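Local coordinates for De novo designed protein Foldit4 (Synthetic construct, PDB 6WI5), which has no known natural function, being a de novo designed protein that folds into a compact two-layer α/β domain of ferredoxin-like topology, at residues E60-E63 against R64-R68; K29-S32 against N33-V37; R19-K22 against R23-E27. One frame throughout, in Å; residues are numbered along the deposited sequence.

Interaction 1: residues E60-E63 against R64-R68; sequences ETIE and RLVER
From E60 to E67 the backbone runs as regular α-helix, each carbonyl of E60-E63 accepting the N-H four residues on: R64 N lies 3.0 Å from E60 O, while E67 N stands 3.2 Å from E63 O. R64 is the side chain that reaches farthest back over the preceding turn. Its CG stands anti to the backbone N (chi1 175°) and the chain then bends at chi3, which carries the guanidinium over T61 CA, packed against one face of the group. NH2 makes a weak, bent hydrogen bond to T61 OG1 at 3.4 Å, and NH1 forms a long salt bridge with E60 OE1 at 3.7 Å, the carboxylate and guanidinium planes lying 68° apart. Neither grip is the main one: R64 NH2 is also salt-bridged to E31 of helix 17-31, and T61 OG1 is hydrogen-bonded to D58, just before the helix. A long arginine suits this border, its alkyl chain following the helix while its charge reaches the neighbouring one. Helix 59-76 is the second helix of a ferredoxin-like βαββαβ fold, and its inward side lies on the sheet. There the branched I62 and V66 sit one turn apart, I62 CG2 4.4 Å from V66 CG2, and both touch V5 of strand 3-11; I62 and L65 also touch I54 of strand 47-56. V66 CG2, anti to the carbonyl carbon, approaches I62 O to 3.2 Å. On the exposed side a water donates to E63 O at 3.2 Å, a second partner for a carbonyl already holding E67 N.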
ATOM      1  N   GLU A  60      11.467   5.836   9.829  1.00 38.51           N
ATOM      2  CA  GLU A  60      11.622   6.911   8.852  1.00 42.81           C
ATOM      3  C   GLU A  60      11.402   6.393   7.436  1.00 36.20           C
ATOM      4  O   GLU A  60      10.717   7.031   6.627  1.00 33.69           O
ATOM      5  CB  GLU A  60      13.007   7.545   8.983  1.00 49.98           C
ATOM      6  CG  GLU A  60      13.216   8.760   8.094  1.00 65.62           C
ATOM      7  CD  GLU A  60      14.664   9.208   8.052  1.00 80.48           C
ATOM      8  OE1 GLU A  60      15.446   8.623   7.273  1.00 82.32           O
ATOM      9  OE2 GLU A  60      15.020  10.140   8.803  1.00 84.40           O
ATOM     10  N   THR A  61      11.987   5.235   7.118  1.00 31.47           N
ATOM     11  CA  THR A  61      11.750   4.611   5.820  1.00 38.20           C
ATOM     12  C   THR A  61      10.278   4.272   5.635  1.00 33.28           C
ATOM     13  O   THR A  61       9.710   4.488   4.557  1.00 29.71           O
ATOM     14  CB  THR A  61      12.609   3.353   5.685  1.00 38.79           C
ATOM     15  OG1 THR A  61      13.996   3.712   5.704  1.00 46.52           O
ATOM     16  CG2 THR A  61      12.294   2.616   4.393  1.00 41.39           C
ATOM     17  N   ILE A  62       9.641   3.750   6.685  1.00 30.78           N
ATOM     18  CA  ILE A  62       8.238   3.353   6.600  1.00 27.63           C
ATOM     19  C   ILE A  62       7.356   4.561   6.311  1.00 28.52           C
ATOM     20  O   ILE A  62       6.500   4.527   5.419  1.00 30.12           O
ATOM     21  CB  ILE A  62       7.814   2.632   7.893  1.00 38.18           C
ATOM     22  CG1 ILE A  62       8.073   1.129   7.778  1.00 43.48           C
ATOM     23  CG2 ILE A  62       6.359   2.910   8.221  1.00 47.94           C
ATOM     24  CD1 ILE A  62       7.224   0.447   6.734  1.00 38.99           C
ATOM     25  N   GLU A  63       7.556   5.654   7.054  1.00 26.69           N
ATOM     26  CA  GLU A  63       6.702   6.825   6.875  1.00 29.60           C
ATOM     27  C   GLU A  63       6.922   7.469   5.511  1.00 27.46           C
ATOM     28  O   GLU A  63       5.970   7.949   4.886  1.00 31.41           O
ATOM     29  CB  GLU A  63       6.950   7.837   7.994  1.00 41.46           C
ATOM     30  CG  GLU A  63       6.664   7.304   9.387  1.00 56.19           C
ATOM     31  CD  GLU A  63       6.780   8.374  10.454  1.00 80.62           C
ATOM     32  OE1 GLU A  63       5.898   9.257  10.511  1.00 97.29           O
ATOM     33  OE2 GLU A  63       7.758   8.338  11.230  1.00 79.43           O
ATOM     34  N   ARG A  64       8.170   7.490   5.035  1.00 30.85           N
ATOM     35  CA  ARG A  64       8.442   8.042   3.712  1.00 35.67           C
ATOM     36  C   ARG A  64       7.800   7.195   2.620  1.00 35.82           C
ATOM     37  O   ARG A  64       7.222   7.730   1.666  1.00 34.08           O
ATOM     38  CB  ARG A  64       9.952   8.152   3.490  1.00 38.74           C
ATOM     39  CG  ARG A  64      10.340   8.604   2.091  1.00 42.36           C
ATOM     40  CD  ARG A  64      11.846   8.785   1.946  1.00 43.31           C
ATOM     41  NE  ARG A  64      12.587   7.542   2.147  1.00 44.32           N
ATOM     42  CZ  ARG A  64      13.273   7.249   3.247  1.00 45.56           C
ATOM     43  NH1 ARG A  64      13.319   8.110   4.254  1.00 45.37           N
ATOM     44  NH2 ARG A  64      13.918   6.093   3.339  1.00 48.19           N
ATOM     45  N   LEU A  65       7.884   5.869   2.749  1.00 25.80           N
ATOM     46  CA  LEU A  65       7.318   4.987   1.735  1.00 29.29           C
ATOM     47  C   LEU A  65       5.796   5.051   1.726  1.00 29.33           C
ATOM     48  O   LEU A  65       5.173   5.001   0.658  1.00 31.06           O
ATOM     49  CB  LEU A  65       7.797   3.554   1.969  1.00 26.17           C
ATOM     50  CG  LEU A  65       7.274   2.485   1.011  1.00 37.21           C
ATOM     51  CD1 LEU A  65       7.589   2.858  -0.427  1.00 30.70           C
ATOM     52  CD2 LEU A  65       7.868   1.128   1.356  1.00 27.07           C
ATOM     53  N   VAL A  66       5.177   5.169   2.903  1.00 28.56           N
ATOM     54  CA  VAL A  66       3.719   5.221   2.980  1.00 26.23           C
ATOM     55  C   VAL A  66       3.192   6.480   2.300  1.00 29.17           C
ATOM     56  O   VAL A  66       2.237   6.431   1.515  1.00 25.52           O
ATOM     57  CB  VAL A  66       3.256   5.132   4.446  1.00 33.79           C
ATOM     58  CG1 VAL A  66       1.800   5.545   4.571  1.00 32.55           C
ATOM     59  CG2 VAL A  66       3.454   3.720   4.974  1.00 36.20           C
ATOM     60  N   GLU A  67       3.813   7.628   2.585  1.00 30.46           N
ATOM     61  CA  GLU A  67       3.359   8.879   1.981  1.00 36.48           C
ATOM     62  C   GLU A  67       3.526   8.858   0.469  1.00 24.99           C
ATOM     63  O   GLU A  67       2.692   9.403  -0.263  1.00 30.17           O
ATOM     64  CB  GLU A  67       4.116  10.062   2.585  1.00 37.50           C
ATOM     65  CG  GLU A  67       3.845  10.267   4.061  1.00 44.06           C
ATOM     66  CD  GLU A  67       2.367  10.405   4.364  1.00 57.96           C
ATOM     67  OE1 GLU A  67       1.654  11.064   3.577  1.00 63.76           O
ATOM     68  OE2 GLU A  67       1.916   9.847   5.386  1.00 62.61           O
ATOM     69  N   ARG A  68       4.599   8.236  -0.020  1.00 25.36           N
ATOM     70  CA  ARG A  68       4.803   8.154  -1.462  1.00 33.81           C
ATOM     71  C   ARG A  68       3.783   7.224  -2.104  1.00 34.56           C
ATOM     72  O   ARG A  68       3.291   7.497  -3.206  1.00 31.15           O
ATOM     73  CB  ARG A  68       6.231   7.696  -1.761  1.00 34.76           C
ATOM     74  CG  ARG A  68       6.787   8.236  -3.065  1.00 55.86           C
ATOM     75  CD  ARG A  68       8.291   8.028  -3.169  1.00 53.24           C
ATOM     76  NE  ARG A  68       8.649   6.624  -3.356  1.00 74.25           N
ATOM     77  CZ  ARG A  68       9.211   5.862  -2.423  1.00 59.52           C
ATOM     78  NH1 ARG A  68       9.489   6.365  -1.228  1.00 57.88           N
ATOM     79  NH2 ARG A  68       9.499   4.595  -2.687  1.00 48.33           N
TER
HETATM   80  O   HOH W   1       3.382   8.367   6.665  1.00 49.88           O

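Interaction 2: residues K29-S32 against N33-V37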
ATOM      1  N   LYS A  29      10.019  -0.926  -4.490  1.00 28.34           N
ATOM      2  CA  LYS A  29      11.308  -1.263  -5.085  1.00 38.83           C
ATOM      3  C   LYS A  29      12.244  -0.061  -5.096  1.00 37.05           C
ATOM      4  O   LYS A  29      13.452  -0.205  -4.871  1.00 42.32           O
ATOM      5  CB  LYS A  29      11.097  -1.794  -6.503  1.00 45.26           C
ATOM      6  CG  LYS A  29      12.368  -2.165  -7.242  1.00 71.07           C
ATOM      7  CD  LYS A  29      12.090  -2.340  -8.728  1.00 79.05           C
ATOM      8  CE  LYS A  29      13.322  -2.818  -9.477  1.00 72.82           C
ATOM      9  NZ  LYS A  29      13.650  -4.234  -9.160  1.00 69.07           N
ATOM     10  N   ARG A  30      11.707   1.134  -5.357  1.00 39.92           N
ATOM     11  CA  ARG A  30      12.540   2.331  -5.388  1.00 43.24           C
ATOM     12  C   ARG A  30      13.073   2.685  -4.007  1.00 54.39           C
ATOM     13  O   ARG A  30      14.169   3.246  -3.893  1.00 52.19           O
ATOM     14  CB  ARG A  30      11.751   3.507  -5.967  1.00 35.79           C
ATOM     15  CG  ARG A  30      11.465   3.389  -7.455  1.00 42.01           C
ATOM     16  CD  ARG A  30      10.532   4.494  -7.929  1.00 38.57           C
ATOM     17  NE  ARG A  30      10.357   4.472  -9.378  1.00 47.51           N
ATOM     18  CZ  ARG A  30       9.536   5.278 -10.044  1.00 63.45           C
ATOM     19  NH1 ARG A  30       9.441   5.188 -11.364  1.00 57.43           N
ATOM     20  NH2 ARG A  30       8.808   6.173  -9.391  1.00 59.47           N
ATOM     21  N   GLU A  31      12.322   2.366  -2.952  1.00 43.83           N
ATOM     22  CA  GLU A  31      12.764   2.688  -1.599  1.00 56.89           C
ATOM     23  C   GLU A  31      13.983   1.859  -1.211  1.00 58.81           C
ATOM     24  O   GLU A  31      15.073   2.400  -0.987  1.00 72.47           O
ATOM     25  CB  GLU A  31      11.617   2.472  -0.610  1.00 43.93           C
ATOM     26  CG  GLU A  31      11.957   2.818   0.828  1.00 49.32           C
ATOM     27  CD  GLU A  31      12.502   4.225   0.980  1.00 49.36           C
ATOM     28  OE1 GLU A  31      13.660   4.368   1.427  1.00 51.02           O
ATOM     29  OE2 GLU A  31      11.778   5.186   0.647  1.00 40.39           O
ATOM     30  N   SER A  32      13.820   0.542  -1.132  1.00 57.54           N
ATOM     31  CA  SER A  32      14.912  -0.355  -0.776  1.00 57.61           C
ATOM     32  C   SER A  32      14.485  -1.783  -1.071  1.00 69.61           C
ATOM     33  O   SER A  32      13.292  -2.092  -1.132  1.00 66.63           O
ATOM     34  CB  SER A  32      15.307  -0.210   0.698  1.00 56.85           C
ATOM     35  OG  SER A  32      16.316  -1.141   1.049  1.00 63.95           O
ATOM     36  N   ASN A  33      15.480  -2.652  -1.254  1.00 76.99           N
ATOM     37  CA  ASN A  33      15.225  -4.076  -1.419  1.00 70.65           C
ATOM     38  C   ASN A  33      15.086  -4.807  -0.090  1.00 56.91           C
ATOM     39  O   ASN A  33      14.710  -5.984  -0.085  1.00 65.52           O
ATOM     40  CB  ASN A  33      16.339  -4.722  -2.248  1.00 74.84           C
ATOM     41  CG  ASN A  33      17.724  -4.359  -1.747  1.00 92.70           C
ATOM     42  OD1 ASN A  33      17.875  -3.743  -0.691  1.00 99.12           O
ATOM     43  ND2 ASN A  33      18.745  -4.742  -2.504  1.00 91.64           N
ATOM     44  N   SER A  34      15.382  -4.143   1.027  1.00 63.89           N
ATOM     45  CA  SER A  34      15.200  -4.730   2.347  1.00 59.44           C
ATOM     46  C   SER A  34      13.764  -4.633   2.842  1.00 65.63           C
ATOM     47  O   SER A  34      13.433  -5.248   3.861  1.00 49.31           O
ATOM     48  CB  SER A  34      16.135  -4.055   3.353  1.00 62.07           C
ATOM     49  OG  SER A  34      15.871  -2.664   3.437  1.00 57.84           O
ATOM     50  N   VAL A  35      12.912  -3.885   2.149  1.00 58.37           N
ATOM     51  CA  VAL A  35      11.531  -3.694   2.572  1.00 42.49           C
ATOM     52  C   VAL A  35      10.712  -4.922   2.193  1.00 33.78           C
ATOM     53  O   VAL A  35      10.681  -5.328   1.026  1.00 30.47           O
ATOM     54  CB  VAL A  35      10.945  -2.420   1.945  1.00 45.11           C
ATOM     55  CG1 VAL A  35       9.458  -2.331   2.219  1.00 29.00           C
ATOM     56  CG2 VAL A  35      11.662  -1.188   2.480  1.00 44.05           C
ATOM     57  N   GLU A  36      10.048  -5.513   3.181  1.00 27.89           N
ATOM     58  CA  GLU A  36       9.183  -6.665   2.964  1.00 25.69           C
ATOM     59  C   GLU A  36       7.775  -6.184   2.636  1.00 30.46           C
ATOM     60  O   GLU A  36       7.215  -5.351   3.356  1.00 27.03           O
ATOM     61  CB  GLU A  36       9.176  -7.557   4.207  1.00 29.48           C
ATOM     62  CG  GLU A  36       8.361  -8.829   4.089  1.00 52.49           C
ATOM     63  CD  GLU A  36       8.482  -9.697   5.327  1.00 58.00           C
ATOM     64  OE1 GLU A  36       9.331  -9.387   6.191  1.00 51.66           O
ATOM     65  OE2 GLU A  36       7.729 -10.687   5.441  1.00 76.26           O
ATOM     66  N   VAL A  37       7.208  -6.697   1.546  1.00 25.70           N
ATOM     67  CA  VAL A  37       5.895  -6.261   1.083  1.00 21.81           C
ATOM     68  C   VAL A  37       5.086  -7.479   0.651  1.00 29.41           C
ATOM     69  O   VAL A  37       5.618  -8.413   0.043  1.00 29.81           O
ATOM     70  CB  VAL A  37       6.009  -5.229  -0.063  1.00 26.95           C
ATOM     71  CG1 VAL A  37       6.696  -5.836  -1.284  1.00 28.83           C
ATOM     72  CG2 VAL A  37       4.641  -4.674  -0.425  1.00 18.62           C
TER
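S32 takes the chain out of helix 17-31 with an extended backbone (phi -168°, psi 157°), N33 and S34 then turn with phi near -80° and psi close to zero, and V35 straightens again into strand 36-44. This is the helix-to-strand loop of the first β-α-β crossover in a ferredoxin-like fold, where strands 3-11 and 36-44 run parallel with 47-56 between them. Small polar residues suit such a loop, since they can bond across a tight bend without needing bulk. The main tie is a hydrogen bond of 2.9 Å between S32 OG and S34 OG, in which either hydroxyl could be the donor. S32 OG lies anti to its own backbone N, a setting that swings it forward over the turn, where S34 OG meets it. N33 OD1 comes up beside the same hydroxyl, 3.5 Å from S32 OG, a weak bond at most whose proton has another acceptor within range; N33 is exposed, so an asparagine amide suits the place. S34 OG has a further weak hydrogen bond to H56 of strand 47-56, a slight link from the loop to the sheet. V35 marks the return to the interior. Its branched side chain, suited to the approach to a strand, turns back toward the helix end and touches V28, I54 and L65, one from each helix and one from the sheet. On the near side of V35, CG2 is 4.2 Å from S32 CB and 4.3 Å from E31 CG, where the glutamate contributes only its aliphatic part.

Interaction 3: residues R19-K22 against R23-E27; sequences RLIK and RILEE
Four successive i to i+4 backbone hydrogen bonds tie R19-K22 to R23-E26, among them R23 N to R19 O at 2.9 Å and L25 N to I21 O at 3.0 Å, as expected of the middle of helix 17-31. Apolar contacts follow the side facing the sheet. L20 and I24 lie side by side and point the same way, with L20 CD1 3.9 Å from I24 CD1; both reach I9 of strand 3-11. I21 and L25 repeat the pattern one residue on, I21 CG2 meeting L25 CD1 at 4.0 Å above V39 of strand 36-44; each pair sets leucine against isoleucine, L20 and I24 being the buried one. Charged groups occupy the remaining sides. R19 NH1 stands at the edge of the R23 guanidinium, 3.9 Å from R23 NH2, with the two planes 80° apart; R23 NH1 is salt-bridged to E72 of helix 59-76, which probably offsets the like charges. K22, fully extended from a CG anti to the backbone N (chi1 -178°), crosses E26, whose OE2 touches K22 CE at 3.4 Å. With an alanine here instead of E26, the K22 chain would probably turn more freely, its ammonium without this nearby opposite charge. Because K22 NZ stays 4.4 Å from E26 OE2, beyond a salt bridge, the attraction is likely to be diffuse, a modest addition to the backbone bonds and apolar packing.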
ATOM      1  N   ARG A  19      -2.774  -1.911 -12.558  1.00 28.35           N
ATOM      2  CA  ARG A  19      -1.906  -0.737 -12.558  1.00 31.19           C
ATOM      3  C   ARG A  19      -1.622  -0.259 -11.141  1.00 32.20           C
ATOM      4  O   ARG A  19      -0.509   0.188 -10.840  1.00 25.84           O
ATOM      5  CB  ARG A  19      -2.533   0.387 -13.382  1.00 35.31           C
ATOM      6  CG  ARG A  19      -2.026   0.472 -14.810  1.00 57.21           C
ATOM      7  CD  ARG A  19      -1.661   1.905 -15.166  1.00 41.55           C
ATOM      8  NE  ARG A  19      -2.799   2.810 -15.030  1.00 51.91           N
ATOM      9  CZ  ARG A  19      -2.715   4.132 -15.127  1.00 48.69           C
ATOM     10  NH1 ARG A  19      -1.543   4.709 -15.354  1.00 49.46           N
ATOM     11  NH2 ARG A  19      -3.802   4.880 -14.990  1.00 59.49           N
ATOM     12  N   LEU A  20      -2.617  -0.341 -10.257  1.00 27.29           N
ATOM     13  CA  LEU A  20      -2.428   0.103  -8.880  1.00 29.07           C
ATOM     14  C   LEU A  20      -1.381  -0.745  -8.169  1.00 26.59           C
ATOM     15  O   LEU A  20      -0.480  -0.215  -7.508  1.00 34.45           O
ATOM     16  CB  LEU A  20      -3.759   0.062  -8.131  1.00 27.96           C
ATOM     17  CG  LEU A  20      -3.706   0.427  -6.646  1.00 39.00           C
ATOM     18  CD1 LEU A  20      -3.206   1.850  -6.462  1.00 39.85           C
ATOM     19  CD2 LEU A  20      -5.070   0.245  -6.000  1.00 40.41           C
ATOM     20  N   ILE A  21      -1.483  -2.070  -8.294  1.00 25.86           N
ATOM     21  CA  ILE A  21      -0.516  -2.954  -7.649  1.00 25.37           C
ATOM     22  C   ILE A  21       0.872  -2.752  -8.240  1.00 33.43           C
ATOM     23  O   ILE A  21       1.876  -2.741  -7.517  1.00 23.52           O
ATOM     24  CB  ILE A  21      -0.974  -4.419  -7.766  1.00 28.10           C
ATOM     25  CG1 ILE A  21      -2.230  -4.652  -6.923  1.00 28.48           C
ATOM     26  CG2 ILE A  21       0.141  -5.369  -7.354  1.00 31.39           C
ATOM     27  CD1 ILE A  21      -2.738  -6.070  -6.980  1.00 31.82           C
ATOM     28  N   LYS A  22       0.954  -2.588  -9.562  1.00 26.09           N
ATOM     29  CA  LYS A  22       2.249  -2.374 -10.200  1.00 32.06           C
ATOM     30  C   LYS A  22       2.902  -1.092  -9.700  1.00 24.54           C
ATOM     31  O   LYS A  22       4.105  -1.072  -9.412  1.00 28.87           O
ATOM     32  CB  LYS A  22       2.086  -2.336 -11.720  1.00 33.32           C
ATOM     33  CG  LYS A  22       3.391  -2.156 -12.480  1.00 36.13           C
ATOM     34  CD  LYS A  22       3.148  -2.044 -13.978  1.00 38.93           C
ATOM     35  CE  LYS A  22       4.457  -1.885 -14.736  1.00 58.13           C
ATOM     36  NZ  LYS A  22       4.241  -1.731 -16.201  1.00 47.48           N
ATOM     37  N   ARG A  23       2.123  -0.015  -9.579  1.00 27.48           N
ATOM     38  CA  ARG A  23       2.677   1.253  -9.118  1.00 34.91           C
ATOM     39  C   ARG A  23       3.151   1.162  -7.671  1.00 34.34           C
ATOM     40  O   ARG A  23       4.191   1.727  -7.318  1.00 31.01           O
ATOM     41  CB  ARG A  23       1.637   2.363  -9.271  1.00 35.39           C
ATOM     42  CG  ARG A  23       2.110   3.729  -8.804  1.00 54.78           C
ATOM     43  CD  ARG A  23       2.969   4.415  -9.855  1.00 62.78           C
ATOM     44  NE  ARG A  23       2.221   4.668 -11.082  1.00 60.87           N
ATOM     45  CZ  ARG A  23       1.376   5.681 -11.248  1.00 74.37           C
ATOM     46  NH1 ARG A  23       1.161   6.539 -10.259  1.00 61.73           N
ATOM     47  NH2 ARG A  23       0.740   5.833 -12.402  1.00 56.99           N
ATOM     48  N   ILE A  24       2.402   0.453  -6.823  1.00 30.05           N
ATOM     49  CA  ILE A  24       2.774   0.344  -5.416  1.00 29.95           C
ATOM     50  C   ILE A  24       4.045  -0.481  -5.261  1.00 27.59           C
ATOM     51  O   ILE A  24       4.946  -0.120  -4.492  1.00 32.76           O
ATOM     52  CB  ILE A  24       1.610  -0.248  -4.600  1.00 26.27           C
ATOM     53  CG1 ILE A  24       0.415   0.703  -4.613  1.00 26.72           C
ATOM     54  CG2 ILE A  24       2.044  -0.524  -3.170  1.00 35.54           C
ATOM     55  CD1 ILE A  24      -0.781   0.184  -3.853  1.00 40.61           C
ATOM     56  N   LEU A  25       4.142  -1.598  -5.985  1.00 26.19           N
ATOM     57  CA  LEU A  25       5.348  -2.416  -5.912  1.00 31.06           C
ATOM     58  C   LEU A  25       6.556  -1.679  -6.474  1.00 27.95           C
ATOM     59  O   LEU A  25       7.688  -1.923  -6.039  1.00 31.60           O
ATOM     60  CB  LEU A  25       5.140  -3.734  -6.655  1.00 30.76           C
ATOM     61  CG  LEU A  25       4.089  -4.675  -6.068  1.00 40.19           C
ATOM     62  CD1 LEU A  25       4.032  -5.970  -6.855  1.00 35.80           C
ATOM     63  CD2 LEU A  25       4.377  -4.951  -4.601  1.00 35.37           C
ATOM     64  N   GLU A  26       6.338  -0.785  -7.439  0.81 28.74           N
ATOM     65  CA  GLU A  26       7.443   0.001  -7.977  0.81 31.26           C
ATOM     66  C   GLU A  26       7.975   0.982  -6.942  0.81 33.57           C
ATOM     67  O   GLU A  26       9.189   1.187  -6.842  0.81 29.95           O
ATOM     68  CB  GLU A  26       6.996   0.737  -9.240  0.81 33.12           C
ATOM     69  CG  GLU A  26       6.945  -0.138 -10.476  0.81 53.60           C
ATOM     70  CD  GLU A  26       6.266   0.548 -11.641  0.81 60.85           C
ATOM     71  OE1 GLU A  26       5.586   1.570 -11.413  0.81 66.17           O
ATOM     72  OE2 GLU A  26       6.413   0.067 -12.784  0.81 53.19           O
ATOM     73  N   GLU A  27       7.083   1.596  -6.162  1.00 26.90           N
ATOM     74  CA  GLU A  27       7.531   2.522  -5.128  1.00 34.06           C
ATOM     75  C   GLU A  27       8.261   1.792  -4.008  1.00 40.12           C
ATOM     76  O   GLU A  27       9.217   2.324  -3.434  1.00 32.87           O
ATOM     77  CB  GLU A  27       6.345   3.311  -4.575  1.00 39.19           C
ATOM     78  CG  GLU A  27       5.709   4.251  -5.586  1.00 43.33           C
ATOM     79  CD  GLU A  27       6.677   5.300  -6.102  1.00 53.97           C
ATOM     80  OE1 GLU A  27       7.591   5.696  -5.349  1.00 56.00           O
ATOM     81  OE2 GLU A  27       6.523   5.727  -7.264  1.00 49.00           O
TER

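How the interactions relate
Along the chain the order is interaction 3, interaction 2, interaction 1. The first two share helix 17-31, one in its middle and the other running off its end toward strand 36-44; interaction 1 lies on helix 59-76, packed beside it on the same face of the four-stranded antiparallel sheet. Their centres are 11 to 15 Å apart. Charges join the helices: E31 of interaction 2 binds R64 (OE1 to NH2, 2.6 Å) and R68, while E27 of interaction 3 also pairs with R68. Beneath, L65 CD2 packs on V35 CG1 at 3.9 Å. These few salt bridges and L65 on V35 thus join the three local contacts, consistent with a fold designed as a single compact unit.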